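Local coordinates for protein D-psicose 3-epimerase (Agrobacterium tumefaciens, PDB 2HK0) that catalyses the epimerisation of D-psicose at C3, interconverting it with D-fructose in a reaction in which a metal ion plays a pivotal role, at residues E31-A36 and G270-S275; A69-S74 and A117-H122; S95-A100 and Y146-E151; E211-D216 and W245-L250. All coordinates share one frame; numbering follows the deposited sequence.

Contact 1 (E31-A36 and G270-S275)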
loop_
_atom_site.group_PDB
_atom_site.type_symbol
_atom_site.label_atom_id
_atom_site.label_comp_id
_atom_site.label_asym_id
_atom_site.label_seq_id
_atom_site.Cartn_x
_atom_site.Cartn_y
_atom_site.Cartn_z
ATOM N N GLU A 31 -9.918 -10.753 28.106
ATOM C CA GLU A 31 -9.369 -10.873 29.458
ATOM C C GLU A 31 -8.051 -10.145 29.696
ATOM O O GLU A 31 -7.463 -9.580 28.767
ATOM C CB GLU A 31 -9.191 -12.349 29.811
ATOM C CG GLU A 31 -10.484 -13.151 29.837
ATOM C CD GLU A 31 -11.412 -12.732 30.979
ATOM O OE1 GLU A 31 -10.901 -12.308 32.038
ATOM O OE2 GLU A 31 -12.647 -12.840 30.820
ATOM N N HIS A 32 -7.593 -10.171 30.952
ATOM C CA HIS A 32 -6.339 -9.529 31.348
ATOM C C HIS A 32 -5.385 -10.562 31.923
ATOM O O HIS A 32 -4.203 -10.298 32.101
ATOM C CB HIS A 32 -6.590 -8.468 32.420
ATOM C CG HIS A 32 -7.562 -7.413 32.008
ATOM N ND1 HIS A 32 -7.379 -6.629 30.890
ATOM C CD2 HIS A 32 -8.736 -7.020 32.557
ATOM C CE1 HIS A 32 -8.400 -5.799 30.767
ATOM N NE2 HIS A 32 -9.238 -6.016 31.765
ATOM N N GLU A 33 -5.920 -11.737 32.231
ATOM C CA GLU A 33 -5.142 -12.820 32.810
ATOM C C GLU A 33 -5.284 -14.092 31.956
ATOM O O GLU A 33 -6.377 -14.389 31.453
ATOM C CB GLU A 33 -5.660 -13.095 34.223
ATOM C CG GLU A 33 -4.603 -13.118 35.300
ATOM C CD GLU A 33 -3.911 -11.786 35.467
ATOM O OE1 GLU A 33 -4.603 -10.761 35.662
ATOM O OE2 GLU A 33 -2.671 -11.767 35.410
ATOM N N TRP A 34 -4.194 -14.843 31.792
ATOM C CA TRP A 34 -4.255 -16.078 31.013
ATOM C C TRP A 34 -5.072 -17.122 31.783
ATOM O O TRP A 34 -5.570 -18.085 31.208
ATOM C CB TRP A 34 -2.853 -16.656 30.772
ATOM C CG TRP A 34 -1.899 -15.768 30.011
ATOM C CD1 TRP A 34 -0.716 -15.259 30.470
ATOM C CD2 TRP A 34 -2.021 -15.330 28.652
ATOM N NE1 TRP A 34 -0.093 -14.537 29.482
ATOM C CE2 TRP A 34 -0.871 -14.562 28.356
ATOM C CE3 TRP A 34 -2.986 -15.511 27.657
ATOM C CZ2 TRP A 34 -0.659 -13.975 27.104
ATOM C CZ3 TRP A 34 -2.774 -14.921 26.401
ATOM C CH2 TRP A 34 -1.619 -14.166 26.141
ATOM N N SER A 35 -5.197 -16.915 33.092
ATOM C CA SER A 35 -5.917 -17.833 33.972
ATOM C C SER A 35 -7.443 -17.791 33.828
ATOM O O SER A 35 -8.134 -18.677 34.326
ATOM C CB SER A 35 -5.539 -17.550 35.428
ATOM O OG SER A 35 -6.010 -16.274 35.833
ATOM N N ALA A 36 -7.977 -16.773 33.160
ATOM C CA ALA A 36 -9.424 -16.689 32.982
ATOM C C ALA A 36 -9.925 -17.892 32.176
ATOM O O ALA A 36 -9.386 -18.198 31.112
ATOM C CB ALA A 36 -9.791 -15.392 32.274
ATOM N N GLY A 270 -2.578 -4.044 31.266
ATOM C CA GLY A 270 -2.778 -4.671 32.564
ATOM C C GLY A 270 -2.839 -6.190 32.645
ATOM O O GLY A 270 -3.142 -6.889 31.672
ATOM N N GLY A 271 -2.558 -6.699 33.839
ATOM C CA GLY A 271 -2.580 -8.129 34.066
ATOM C C GLY A 271 -1.412 -8.816 33.400
ATOM O O GLY A 271 -0.542 -8.174 32.815
ATOM N N THR A 272 -1.395 -10.135 33.501
ATOM C CA THR A 272 -0.348 -10.950 32.907
ATOM C C THR A 272 -0.320 -10.846 31.372
ATOM O O THR A 272 0.750 -10.823 30.766
ATOM C CB THR A 272 -0.546 -12.420 33.306
ATOM O OG1 THR A 272 -0.572 -12.515 34.734
ATOM C CG2 THR A 272 0.589 -13.276 32.778
ATOM N N ILE A 273 -1.495 -10.797 30.746
ATOM C CA ILE A 273 -1.547 -10.700 29.289
ATOM C C ILE A 273 -0.926 -9.361 28.878
ATOM O O ILE A 273 -0.049 -9.309 28.007
ATOM C CB ILE A 273 -3.014 -10.795 28.779
ATOM C CG1 ILE A 273 -3.560 -12.196 29.066
ATOM C CG2 ILE A 273 -3.080 -10.501 27.286
ATOM C CD1 ILE A 273 -5.033 -12.355 28.799
ATOM N N GLY A 274 -1.367 -8.288 29.541
ATOM C CA GLY A 274 -0.851 -6.959 29.247
ATOM C C GLY A 274 0.668 -6.876 29.281
ATOM O O GLY A 274 1.282 -6.290 28.395
ATOM N N SER A 275 1.291 -7.467 30.295
ATOM C CA SER A 275 2.738 -7.410 30.379
ATOM C C SER A 275 3.418 -8.446 29.469
ATOM O O SER A 275 4.482 -8.177 28.913
ATOM C CB SER A 275 3.186 -7.602 31.829
ATOM O OG SER A 275 2.937 -8.928 32.236
HETATM O O HOH W 1 -4.650 -7.019 29.594
#

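Contact 2 (A69-S74 and A117-H122)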
loop_
_atom_site.group_PDB
_atom_site.type_symbol
_atom_site.label_atom_id
_atom_site.label_comp_id
_atom_site.label_asym_id
_atom_site.label_seq_id
_atom_site.Cartn_x
_atom_site.Cartn_y
_atom_site.Cartn_z
ATOM N N ALA A 69 -16.184 -32.887 28.870
ATOM C CA ALA A 69 -17.398 -33.329 28.194
ATOM C C ALA A 69 -18.445 -32.216 28.158
ATOM O O ALA A 69 -19.112 -32.008 27.150
ATOM C CB ALA A 69 -17.971 -34.553 28.901
ATOM N N THR A 70 -18.589 -31.500 29.264
ATOM C CA THR A 70 -19.565 -30.416 29.328
ATOM C C THR A 70 -19.193 -29.301 28.353
ATOM O O THR A 70 -20.053 -28.710 27.703
ATOM C CB THR A 70 -19.636 -29.831 30.756
ATOM O OG1 THR A 70 -20.033 -30.869 31.665
ATOM C CG2 THR A 70 -20.639 -28.670 30.823
ATOM N N ILE A 71 -17.899 -29.018 28.274
ATOM C CA ILE A 71 -17.382 -27.992 27.379
ATOM C C ILE A 71 -17.616 -28.417 25.924
ATOM O O ILE A 71 -18.088 -27.621 25.107
ATOM C CB ILE A 71 -15.872 -27.779 27.639
ATOM C CG1 ILE A 71 -15.697 -27.052 28.978
ATOM C CG2 ILE A 71 -15.227 -27.019 26.480
ATOM C CD1 ILE A 71 -14.276 -26.986 29.462
ATOM N N ARG A 72 -17.303 -29.672 25.606
ATOM C CA ARG A 72 -17.505 -30.165 24.243
ATOM C C ARG A 72 -18.981 -30.105 23.850
ATOM O O ARG A 72 -19.320 -29.857 22.682
ATOM C CB ARG A 72 -16.999 -31.600 24.119
ATOM C CG ARG A 72 -17.284 -32.249 22.775
ATOM C CD ARG A 72 -16.695 -33.646 22.749
ATOM N NE ARG A 72 -16.910 -34.305 21.464
ATOM C CZ ARG A 72 -16.068 -35.186 20.932
ATOM N NH1 ARG A 72 -14.947 -35.514 21.571
ATOM N NH2 ARG A 72 -16.345 -35.739 19.761
ATOM N N LYS A 73 -19.861 -30.326 24.826
ATOM C CA LYS A 73 -21.297 -30.288 24.562
ATOM C C LYS A 73 -21.749 -28.851 24.335
ATOM O O LYS A 73 -22.595 -28.582 23.483
ATOM C CB LYS A 73 -22.084 -30.903 25.727
ATOM C CG LYS A 73 -23.576 -31.050 25.431
ATOM C CD LYS A 73 -24.327 -31.522 26.669
ATOM C CE LYS A 73 -25.821 -31.710 26.396
ATOM N NZ LYS A 73 -26.548 -30.437 26.057
ATOM N N SER A 74 -21.190 -27.923 25.101
ATOM C CA SER A 74 -21.545 -26.524 24.932
ATOM C C SER A 74 -21.178 -26.070 23.515
ATOM O O SER A 74 -21.953 -25.385 22.847
ATOM C CB SER A 74 -20.797 -25.667 25.947
ATOM O OG SER A 74 -21.121 -24.304 25.763
ATOM N N ALA A 117 -8.081 -33.842 22.302
ATOM C CA ALA A 117 -8.956 -34.693 21.504
ATOM C C ALA A 117 -10.309 -34.879 22.191
ATOM O O ALA A 117 -11.337 -35.041 21.519
ATOM C CB ALA A 117 -8.286 -36.046 21.253
ATOM N N LYS A 118 -10.314 -34.851 23.528
ATOM C CA LYS A 118 -11.549 -34.997 24.295
ATOM C C LYS A 118 -12.493 -33.828 24.028
ATOM O O LYS A 118 -13.691 -33.914 24.312
ATOM C CB LYS A 118 -11.259 -35.072 25.798
ATOM C CG LYS A 118 -10.520 -36.323 26.240
ATOM C CD LYS A 118 -10.109 -36.232 27.721
ATOM C CE LYS A 118 -9.237 -37.420 28.124
ATOM N NZ LYS A 118 -8.695 -37.300 29.509
ATOM N N LEU A 119 -11.956 -32.729 23.505
ATOM C CA LEU A 119 -12.781 -31.565 23.195
ATOM C C LEU A 119 -13.076 -31.493 21.700
ATOM O O LEU A 119 -13.597 -30.488 21.204
ATOM C CB LEU A 119 -12.091 -30.268 23.645
ATOM C CG LEU A 119 -11.937 -30.042 25.155
ATOM C CD1 LEU A 119 -11.283 -28.700 25.386
ATOM C CD2 LEU A 119 -13.299 -30.100 25.856
ATOM N N ASP A 120 -12.734 -32.558 20.978
ATOM C CA ASP A 120 -12.961 -32.611 19.538
ATOM C C ASP A 120 -12.212 -31.479 18.817
ATOM O O ASP A 120 -12.731 -30.858 17.890
ATOM C CB ASP A 120 -14.467 -32.537 19.237
ATOM C CG ASP A 120 -14.812 -33.035 17.835
ATOM O OD1 ASP A 120 -14.054 -33.875 17.307
ATOM O OD2 ASP A 120 -15.839 -32.599 17.267
ATOM N N ILE A 121 -10.990 -31.216 19.274
ATOM C CA ILE A 121 -10.118 -30.204 18.691
ATOM C C ILE A 121 -9.147 -30.937 17.754
ATOM O O ILE A 121 -8.509 -31.918 18.154
ATOM C CB ILE A 121 -9.306 -29.483 19.795
ATOM C CG1 ILE A 121 -10.237 -28.575 20.614
ATOM C CG2 ILE A 121 -8.153 -28.696 19.183
ATOM C CD1 ILE A 121 -9.574 -27.991 21.833
ATOM N N HIS A 122 -9.018 -30.464 16.523
ATOM C CA HIS A 122 -8.129 -31.112 15.562
ATOM C C HIS A 122 -6.960 -30.258 15.067
ATOM O O HIS A 122 -6.101 -30.731 14.312
ATOM C CB HIS A 122 -8.967 -31.609 14.378
ATOM C CG HIS A 122 -9.878 -32.737 14.740
ATOM N ND1 HIS A 122 -9.505 -34.058 14.621
ATOM C CD2 HIS A 122 -11.103 -32.742 15.324
ATOM C CE1 HIS A 122 -10.456 -34.827 15.122
ATOM N NE2 HIS A 122 -11.434 -34.052 15.556
#

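Contact 3 (S95-A100 and Y146-E151)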
loop_
_atom_site.group_PDB
_atom_site.type_symbol
_atom_site.label_atom_id
_atom_site.label_comp_id
_atom_site.label_asym_id
_atom_site.label_seq_id
_atom_site.Cartn_x
_atom_site.Cartn_y
_atom_site.Cartn_z
ATOM N N SER A 95 12.859 -28.332 22.476
ATOM C CA SER A 95 14.111 -27.889 21.892
ATOM C C SER A 95 15.266 -27.799 22.878
ATOM O O SER A 95 16.397 -27.622 22.459
ATOM C CB SER A 95 13.929 -26.529 21.216
ATOM O OG SER A 95 13.743 -25.520 22.191
ATOM N N SER A 96 14.989 -27.904 24.175
ATOM C CA SER A 96 16.056 -27.788 25.168
ATOM C C SER A 96 17.227 -28.760 25.034
ATOM O O SER A 96 17.069 -29.905 24.609
ATOM C CB SER A 96 15.493 -27.916 26.590
ATOM O OG SER A 96 16.555 -27.897 27.534
ATOM N N GLU A 97 18.410 -28.281 25.403
ATOM C CA GLU A 97 19.615 -29.106 25.372
ATOM C C GLU A 97 19.473 -30.217 26.406
ATOM O O GLU A 97 19.976 -31.321 26.222
ATOM C CB GLU A 97 20.846 -28.265 25.719
ATOM C CG GLU A 97 21.577 -27.708 24.522
ATOM C CD GLU A 97 22.927 -27.094 24.886
ATOM O OE1 GLU A 97 23.714 -27.759 25.602
ATOM O OE2 GLU A 97 23.204 -25.952 24.445
ATOM N N ASP A 98 18.782 -29.901 27.494
ATOM C CA ASP A 98 18.546 -30.821 28.606
ATOM C C ASP A 98 17.595 -31.971 28.255
ATOM O O ASP A 98 16.395 -31.769 28.102
ATOM C CB ASP A 98 17.969 -30.033 29.785
ATOM C CG ASP A 98 17.907 -30.842 31.064
ATOM O OD1 ASP A 98 17.632 -32.061 30.999
ATOM O OD2 ASP A 98 18.118 -30.242 32.140
ATOM N N ALA A 99 18.139 -33.179 28.154
ATOM C CA ALA A 99 17.340 -34.354 27.827
ATOM C C ALA A 99 16.129 -34.514 28.738
ATOM O O ALA A 99 15.062 -34.937 28.294
ATOM C CB ALA A 99 18.210 -35.607 27.888
ATOM N N ALA A 100 16.288 -34.177 30.014
ATOM C CA ALA A 100 15.196 -34.294 30.971
ATOM C C ALA A 100 14.065 -33.349 30.603
ATOM O O ALA A 100 12.885 -33.695 30.700
ATOM C CB ALA A 100 15.693 -33.988 32.370
ATOM N N TYR A 146 17.221 -25.746 16.509
ATOM C CA TYR A 146 16.526 -26.145 15.287
ATOM C C TYR A 146 16.520 -27.676 15.185
ATOM O O TYR A 146 15.462 -28.313 15.055
ATOM C CB TYR A 146 17.243 -25.574 14.070
ATOM C CG TYR A 146 16.667 -26.055 12.761
ATOM C CD1 TYR A 146 15.608 -25.378 12.159
ATOM C CD2 TYR A 146 17.153 -27.208 12.141
ATOM C CE1 TYR A 146 15.042 -25.833 10.973
ATOM C CE2 TYR A 146 16.593 -27.676 10.955
ATOM C CZ TYR A 146 15.537 -26.981 10.380
ATOM O OH TYR A 146 14.953 -27.428 9.220
ATOM N N ALA A 147 17.718 -28.258 15.243
ATOM C CA ALA A 147 17.873 -29.703 15.147
ATOM C C ALA A 147 17.072 -30.456 16.214
ATOM O O ALA A 147 16.399 -31.446 15.908
ATOM C CB ALA A 147 19.368 -30.081 15.227
ATOM N N ARG A 148 17.131 -29.999 17.460
ATOM C CA ARG A 148 16.385 -30.670 18.515
ATOM C C ARG A 148 14.881 -30.449 18.340
ATOM O O ARG A 148 14.076 -31.331 18.654
ATOM C CB ARG A 148 16.834 -30.183 19.900
ATOM C CG ARG A 148 18.262 -30.635 20.272
ATOM C CD ARG A 148 18.650 -30.216 21.693
ATOM N NE ARG A 148 19.765 -29.271 21.689
ATOM C CZ ARG A 148 19.628 -27.959 21.573
ATOM N NH1 ARG A 148 18.426 -27.434 21.462
ATOM N NH2 ARG A 148 20.687 -27.173 21.538
ATOM N N GLY A 149 14.499 -29.280 17.831
ATOM C CA GLY A 149 13.081 -29.006 17.630
ATOM C C GLY A 149 12.473 -29.932 16.580
ATOM O O GLY A 149 11.362 -30.452 16.749
ATOM N N VAL A 150 13.212 -30.135 15.495
ATOM C CA VAL A 150 12.783 -30.998 14.402
ATOM C C VAL A 150 12.567 -32.393 14.945
ATOM O O VAL A 150 11.545 -33.014 14.697
ATOM C CB VAL A 150 13.857 -31.098 13.287
ATOM C CG1 VAL A 150 13.493 -32.247 12.311
ATOM C CG2 VAL A 150 13.972 -29.768 12.547
ATOM N N GLU A 151 13.551 -32.892 15.676
ATOM C CA GLU A 151 13.464 -34.229 16.248
ATOM C C GLU A 151 12.317 -34.338 17.250
ATOM O O GLU A 151 11.549 -35.289 17.208
ATOM C CB GLU A 151 14.789 -34.597 16.929
ATOM C CG GLU A 151 15.008 -36.089 17.078
ATOM C CD GLU A 151 16.468 -36.432 17.353
ATOM O OE1 GLU A 151 16.936 -36.189 18.492
ATOM O OE2 GLU A 151 17.150 -36.933 16.420
#

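Contact 4 (E211-D216 and W245-L250)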
loop_
_atom_site.group_PDB
_atom_site.type_symbol
_atom_site.label_atom_id
_atom_site.label_comp_id
_atom_site.label_asym_id
_atom_site.label_seq_id
_atom_site.Cartn_x
_atom_site.Cartn_y
_atom_site.Cartn_z
ATOM N N GLU A 211 8.784 -10.561 7.266
ATOM C CA GLU A 211 8.667 -10.865 5.842
ATOM C C GLU A 211 8.918 -9.769 4.832
ATOM O O GLU A 211 8.591 -8.593 5.045
ATOM C CB GLU A 211 7.292 -11.463 5.539
ATOM C CG GLU A 211 6.899 -12.692 6.381
ATOM C CD GLU A 211 7.661 -13.966 5.999
ATOM O OE1 GLU A 211 8.366 -13.976 4.960
ATOM O OE2 GLU A 211 7.531 -14.957 6.744
ATOM N N ASP A 212 9.471 -10.186 3.704
ATOM C CA ASP A 212 9.724 -9.290 2.585
ATOM C C ASP A 212 8.376 -8.947 1.918
ATOM O O ASP A 212 8.145 -7.806 1.506
ATOM C CB ASP A 212 10.650 -9.974 1.561
ATOM C CG ASP A 212 10.855 -9.131 0.308
ATOM O OD1 ASP A 212 11.125 -7.916 0.436
ATOM O OD2 ASP A 212 10.759 -9.685 -0.809
ATOM N N SER A 213 7.489 -9.938 1.823
ATOM C CA SER A 213 6.171 -9.759 1.200
ATOM C C SER A 213 5.119 -10.693 1.823
ATOM O O SER A 213 5.356 -11.894 1.948
ATOM C CB SER A 213 6.271 -10.037 -0.309
ATOM O OG SER A 213 4.984 -10.260 -0.878
ATOM N N PHE A 214 3.960 -10.145 2.194
ATOM C CA PHE A 214 2.893 -10.946 2.809
ATOM C C PHE A 214 2.390 -12.006 1.820
ATOM O O PHE A 214 2.259 -13.189 2.167
ATOM C CB PHE A 214 1.709 -10.062 3.249
ATOM C CG PHE A 214 2.014 -9.164 4.416
ATOM C CD1 PHE A 214 2.540 -7.891 4.214
ATOM C CD2 PHE A 214 1.767 -9.584 5.719
ATOM C CE1 PHE A 214 2.815 -7.047 5.306
ATOM C CE2 PHE A 214 2.034 -8.751 6.801
ATOM C CZ PHE A 214 2.559 -7.481 6.593
ATOM N N GLY A 215 2.101 -11.570 0.592
ATOM C CA GLY A 215 1.628 -12.497 -0.413
ATOM C C GLY A 215 2.650 -13.583 -0.697
ATOM O O GLY A 215 2.296 -14.764 -0.820
ATOM N N ASP A 216 3.916 -13.196 -0.812
ATOM C CA ASP A 216 4.969 -14.164 -1.091
ATOM C C ASP A 216 5.139 -15.162 0.039
ATOM O O ASP A 216 5.376 -16.337 -0.221
ATOM C CB ASP A 216 6.316 -13.476 -1.342
ATOM C CG ASP A 216 6.450 -12.940 -2.768
ATOM O OD1 ASP A 216 5.548 -13.183 -3.608
ATOM O OD2 ASP A 216 7.474 -12.279 -3.052
ATOM N N TRP A 245 -4.719 -6.188 3.704
ATOM C CA TRP A 245 -5.740 -7.219 3.705
ATOM C C TRP A 245 -6.114 -7.778 2.338
ATOM O O TRP A 245 -6.279 -8.984 2.191
ATOM C CB TRP A 245 -6.971 -6.701 4.453
ATOM C CG TRP A 245 -6.657 -6.404 5.903
ATOM C CD1 TRP A 245 -6.693 -5.184 6.522
ATOM C CD2 TRP A 245 -6.203 -7.339 6.885
ATOM N NE1 TRP A 245 -6.282 -5.304 7.839
ATOM C CE2 TRP A 245 -5.973 -6.614 8.084
ATOM C CE3 TRP A 245 -5.962 -8.728 6.871
ATOM C CZ2 TRP A 245 -5.506 -7.232 9.260
ATOM C CZ3 TRP A 245 -5.507 -9.336 8.028
ATOM C CH2 TRP A 245 -5.281 -8.584 9.212
ATOM N N HIS A 246 -6.228 -6.913 1.337
ATOM C CA HIS A 246 -6.579 -7.369 0.003
ATOM C C HIS A 246 -5.512 -8.318 -0.566
ATOM O O HIS A 246 -5.833 -9.362 -1.136
ATOM C CB HIS A 246 -6.793 -6.163 -0.914
ATOM C CG HIS A 246 -7.164 -6.537 -2.320
ATOM N ND1 HIS A 246 -6.264 -6.497 -3.359
ATOM C CD2 HIS A 246 -8.330 -6.974 -2.851
ATOM C CE1 HIS A 246 -6.858 -6.892 -4.472
ATOM N NE2 HIS A 246 -8.111 -7.189 -4.191
ATOM N N GLU A 247 -4.246 -7.955 -0.409
ATOM C CA GLU A 247 -3.134 -8.785 -0.878
ATOM C C GLU A 247 -3.141 -10.141 -0.139
ATOM O O GLU A 247 -2.920 -11.205 -0.738
ATOM C CB GLU A 247 -1.803 -8.071 -0.604
ATOM C CG GLU A 247 -0.574 -8.842 -1.087
ATOM C CD GLU A 247 0.732 -8.203 -0.641
ATOM O OE1 GLU A 247 0.770 -6.963 -0.532
ATOM O OE2 GLU A 247 1.725 -8.925 -0.411
ATOM N N ILE A 248 -3.400 -10.086 1.162
ATOM C CA ILE A 248 -3.442 -11.283 2.001
ATOM C C ILE A 248 -4.573 -12.180 1.491
ATOM O O ILE A 248 -4.392 -13.375 1.288
ATOM C CB ILE A 248 -3.755 -10.927 3.484
ATOM C CG1 ILE A 248 -2.676 -10.001 4.066
ATOM C CG2 ILE A 248 -3.921 -12.206 4.315
ATOM C CD1 ILE A 248 -1.346 -10.595 4.161
ATOM N N GLY A 249 -5.746 -11.584 1.306
ATOM C CA GLY A 249 -6.896 -12.341 0.833
ATOM C C GLY A 249 -6.603 -13.059 -0.474
ATOM O O GLY A 249 -6.932 -14.237 -0.628
ATOM N N LEU A 250 -5.988 -12.347 -1.414
ATOM C CA LEU A 250 -5.645 -12.920 -2.716
ATOM C C LEU A 250 -4.682 -14.098 -2.578
ATOM O O LEU A 250 -4.851 -15.124 -3.236
ATOM C CB LEU A 250 -5.011 -11.847 -3.612
ATOM C CG LEU A 250 -5.825 -11.166 -4.724
ATOM C CD1 LEU A 250 -7.307 -11.309 -4.494
ATOM C CD2 LEU A 250 -5.424 -9.696 -4.797
HETATM O O HOH W 2 3.687 -7.292 0.757
#

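Contact 1 (E31-A36 and G270-S275)
The six-membered ring of the W34 indole carries I273 on one face: CG1 of the isoleucine stands 3.5 Å from the ring centroid, only 11° off the normal, a clear CH-pi contact. The contact bridges the start and end of the TIM barrel, joining the loop after strand 22-26 to the short helix 271-276 that follows strand 260-263. T272 approaches the same indole obliquely, its CG2 reaching 3.3 Å from W34 CD1, while W34 NE1 is hydrogen-bonded to D276. The edge of the H32 imidazole meets a water lying in the ring plane at ND1, and this water donates to G270 O. Backbone and carboxylate bonds complete the contact. I273 N donates to H32 O at 3.1 Å, from 40° above the carbonyl plane, and G271 CA adds a CH...O contact to the same oxygen. E33 begins by pointing away, but its chain bends at chi2 (63°) and brings the carboxylate back to residue 272. There the separation of E33 OE2 from T272 OG1, modelled as 2.3 Å, is too short to take at face value, but E33 OE2 also accepts T272 N at 2.8 Å from above the carboxylate plane.

Contact 2 (A69-S74 and A117-H122)
R72 and D120 lie one over the other, their guanidinium and carboxylate planes only 5° apart. The two side chains belong to neighbouring segments of the TIM-barrel shell: R72 to helix 65-77, and D120 to the Schellman motif that ends helix 99-118. D120 CB sits over the middle of the guanidinium, 3.5 Å from R72 CZ. Because the groups are stacked, no N-H of the arginine aims at the carboxylate, and the salt bridge from R72 NH2 to D120 OD1 is long, 3.8 Å, and purely electrostatic. The N-H direction is spent at the edge instead, where K118 O lies near the guanidinium plane and accepts a weak but straight bond from R72 NH1 (3.4 Å, 165°). R72 gets there by full extension: CG is anti to the backbone N (chi1 175°) and the chain runs on straight to NE, passing R72 CD within 3.4 Å of K118 O. Beside this polar layer runs an apolar one. I71 points at the other segment and its CG2 touches L119 CD2 at 3.7 Å; L119 also packs on L68 of helix 65-77 and on I60 of helix 57-60. The positive phi of D120 turns the chain from the helix end toward strand 123-126, with D120 N still bonded to A117 O. D120 OD1, the oxygen nearer R72, also accepts H122 NE2 at 3.2 Å; the bond lies in the imidazole plane but meets the oxygen from above the carboxylate plane.

Contact 3 (S95-A100 and Y146-E151)
R148 carries nearly all of this contact, lying alongside the backbone of S95 and S96, with E97 over one face of its guanidinium. On that face E97 CG is 3.2 Å from R148 NH2, and E97 CA also covers it toward the rim. The E97 carboxylate does not form a salt bridge: OE2 remains 4.0 Å from R148 NH2 and well out of the guanidinium plane, so that any attraction is one of charge alone. Nearer its backbone, the R148 side chain passes S96 O, with CD 3.3 Å away. S95 O lies at the guanidinium edge, but its modelled approach to NH1 is implausibly close and the detail there is doubtful. A bend at chi3 (-116°) folds the head of the arginine back, and D145 and D141 take up NH1 and NH2 in salt bridges. Next to R148, G149 has no side chain, and the S95 backbone comes in to 4.3 Å between S95 CA and G149 N. The loop itself is shaped by its own bonds. N93 accepts from the backbone N of both S95 and S96, and S96 OG takes D98 N at 3.0 Å in an ST turn. D98 then serves as N-cap, receiving A100 N in a weak capping bond. The contact thus joins the capped entrance of helix 99-118 to helix 142-162, two successive helices in the outer layer of a TIM barrel.

Contact 4 (E211-D216 and W245-L250)
A largely buried helix-to-helix contact joins E247, on helix 245-254, to the N-terminal turn of helix 214-221 in the outer layer of the protein. E247 is stretched out, with CG anti to the backbone N (chi1 -179°), and its OE2 accepts G215 N at 2.9 Å and 156°, on the anti side and 22° out of the carboxylate plane. E247 OE2 also accepts a bond from a water at 2.8 Å, and that water in turn accepts F214 N at 3.2 Å. The third amide of the turn is met from within: S213 is the N-cap, its OG taking D216 N at 3.1 Å. These helices flank strand 225-230 of the TIM barrel in sequence, one before it and one after. The positive end of the helix dipole would be expected to favour the ionised form of E247. Beside the polar bonds, F214 and I248 meet at close range, I248 CD1 lying 3.2 Å from F214 CB and touching the phenyl ring obliquely. Other subunits border the region: R242 of a second subunit packs on F214, while L250 of a third lies against S213 and D216.

Overall arrangement
The four contacts are spread round one TIM barrel and none touches another. Contact 1 joins the loop after the first strand to the helix that follows the last, on the side where TIM-barrel enzymes place their active sites, and along the chain the other three are nested within the loop it closes. Contact 2 is its nearest neighbour, with centres 24 Å apart; the centres of contacts 3 and 4 lie 29 and 31 Å away. Contacts 2 and 3 use the two ends of helix 99-118, their centres 31 Å apart. Contact 4, on the opposite side of the chain's centre from contact 2, their centres 34 Å apart, is the one bordered by other subunits of the tetramer.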